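Local structure of Cow rumen GH26 endo-mannanase (Metagenome, 6UEH) at residues F102-L107 against A133-F138. The protein is a family 26 endo-beta-1,4-mannanase that cleaves internal mannosidic bonds, probably in galactomannan among other mannans. Sequence-based numbering, arbitrary orientation.
Sequences FGMHRL and ATFPDF
M104 CE lies 3.2 Å from the backbone oxygen T134 O, with M104 SD just behind. These are van der Waals contacts, and no hydrogen bond joins the two segments. M104 CG is anti to the carbonyl carbon and beside the backbone N (chi1 -30°), short of the staggered position. Beyond CG the chain is extended, which carries the thioether out to the loop. M104 SD also approaches F135 CD1 at 4.2 Å. This is a Met-aromatic contact of oblique geometry, with the sulfur 49° off the ring normal. Nearer the strand, M104 CB packs against A133 CB at 4.3 Å.

H105 points away from the loop, and H105 NE2 donates to F102 O at 2.7 Å, in the carbonyl plane but bent at the hydrogen (137°).

The contact lies at the surface, where the loop after strand 123-132, the last of the beta domain, runs toward the barrel. The A133 backbone pairs with M60 of strand 59-69, the neighbour of strand 97-107. F135 stacks on H442 and touches Y412 of helix 408-417. R106 forms salt bridges to D58 of its own domain and, across the domain boundary, to E441 of helix 435-441.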
# COMPACT_ATOMS: atom_id res chain seq x y z
N PHE A 102 -14.81 -8.52 12.78
CA PHE A 102 -13.59 -8.11 13.47
C PHE A 102 -12.34 -8.59 12.73
O PHE A 102 -11.27 -8.68 13.32
CB PHE A 102 -13.59 -8.63 14.91
CG PHE A 102 -14.42 -7.81 15.85
CD1 PHE A 102 -13.99 -6.57 16.28
CD2 PHE A 102 -15.64 -8.28 16.32
CE1 PHE A 102 -14.75 -5.81 17.15
CE2 PHE A 102 -16.41 -7.53 17.19
CZ PHE A 102 -15.96 -6.29 17.61
N GLY A 103 -12.49 -8.90 11.45
CA GLY A 103 -11.36 -9.16 10.57
C GLY A 103 -10.78 -10.56 10.58
O GLY A 103 -11.20 -11.43 11.36
N MET A 104 -9.81 -10.79 9.70
CA MET A 104 -9.09 -12.05 9.64
C MET A 104 -7.71 -11.87 10.23
O MET A 104 -6.97 -10.98 9.80
CB MET A 104 -8.98 -12.56 8.20
CG MET A 104 -10.12 -12.16 7.29
SD MET A 104 -9.78 -12.66 5.59
CE MET A 104 -11.15 -11.87 4.74
N HIS A 105 -7.36 -12.69 11.21
CA HIS A 105 -6.09 -12.52 11.89
C HIS A 105 -5.38 -13.84 12.12
O HIS A 105 -6.00 -14.91 12.13
CB HIS A 105 -6.31 -11.78 13.21
CG HIS A 105 -7.09 -10.51 13.06
ND1 HIS A 105 -6.60 -9.42 12.37
CD2 HIS A 105 -8.33 -10.17 13.46
CE1 HIS A 105 -7.50 -8.46 12.37
NE2 HIS A 105 -8.56 -8.88 13.03
N ARG A 106 -4.07 -13.76 12.31
CA ARG A 106 -3.23 -14.94 12.43
C ARG A 106 -3.35 -15.59 13.80
O ARG A 106 -3.19 -14.93 14.83
CB ARG A 106 -1.78 -14.57 12.14
CG ARG A 106 -0.78 -15.71 12.22
CD ARG A 106 0.55 -15.26 11.65
NE ARG A 106 1.62 -16.24 11.83
CZ ARG A 106 2.83 -16.12 11.29
NH1 ARG A 106 3.11 -15.07 10.53
NH2 ARG A 106 3.75 -17.05 11.51
N LEU A 107 -3.67 -16.87 13.81
CA LEU A 107 -3.52 -17.69 15.00
C LEU A 107 -2.26 -18.52 14.84
O LEU A 107 -2.00 -19.06 13.77
CB LEU A 107 -4.73 -18.59 15.23
CG LEU A 107 -6.07 -17.91 15.51
CD1 LEU A 107 -7.10 -18.95 15.91
CD2 LEU A 107 -5.93 -16.84 16.58
N ALA A 133 -10.40 -18.73 7.89
CA ALA A 133 -10.51 -17.55 7.04
C ALA A 133 -10.85 -17.91 5.61
O ALA A 133 -10.44 -18.95 5.10
CB ALA A 133 -9.21 -16.74 7.09
N THR A 134 -11.62 -17.04 4.96
CA THR A 134 -11.86 -17.14 3.53
C THR A 134 -11.31 -15.88 2.88
O THR A 134 -11.54 -14.77 3.37
CB THR A 134 -13.36 -17.30 3.21
OG1 THR A 134 -14.07 -16.14 3.63
CG2 THR A 134 -13.92 -18.52 3.92
N PHE A 135 -10.58 -16.04 1.79
CA PHE A 135 -9.86 -14.92 1.20
C PHE A 135 -10.51 -14.46 -0.10
O PHE A 135 -11.21 -15.23 -0.75
CB PHE A 135 -8.40 -15.32 0.97
CG PHE A 135 -7.73 -15.86 2.20
CD1 PHE A 135 -7.23 -15.01 3.17
CD2 PHE A 135 -7.61 -17.23 2.39
CE1 PHE A 135 -6.62 -15.50 4.31
CE2 PHE A 135 -7.00 -17.73 3.53
CZ PHE A 135 -6.50 -16.87 4.49
N PRO A 136 -10.29 -13.18 -0.46
CA PRO A 136 -10.78 -12.65 -1.73
C PRO A 136 -10.28 -13.45 -2.92
O PRO A 136 -9.15 -13.94 -2.90
CB PRO A 136 -10.21 -11.23 -1.76
CG PRO A 136 -10.05 -10.86 -0.32
CD PRO A 136 -9.65 -12.14 0.36
N ASP A 137 -11.12 -13.61 -3.94
CA ASP A 137 -10.70 -14.26 -5.17
C ASP A 137 -9.87 -13.28 -5.99
O ASP A 137 -10.42 -12.47 -6.75
CB ASP A 137 -11.91 -14.75 -5.97
CG ASP A 137 -11.53 -15.75 -7.05
OD1 ASP A 137 -10.37 -15.74 -7.51
OD2 ASP A 137 -12.40 -16.55 -7.46
N PHE A 138 -8.56 -13.35 -5.84
CA PHE A 138 -7.65 -12.42 -6.52
C PHE A 138 -7.61 -12.68 -8.02
O PHE A 138 -7.35 -11.77 -8.81
CB PHE A 138 -6.24 -12.53 -5.94
CG PHE A 138 -6.16 -12.20 -4.47
CD1 PHE A 138 -6.41 -10.92 -4.02
CD2 PHE A 138 -5.83 -13.18 -3.55
CE1 PHE A 138 -6.34 -10.61 -2.67
CE2 PHE A 138 -5.75 -12.88 -2.20
CZ PHE A 138 -6.00 -11.60 -1.76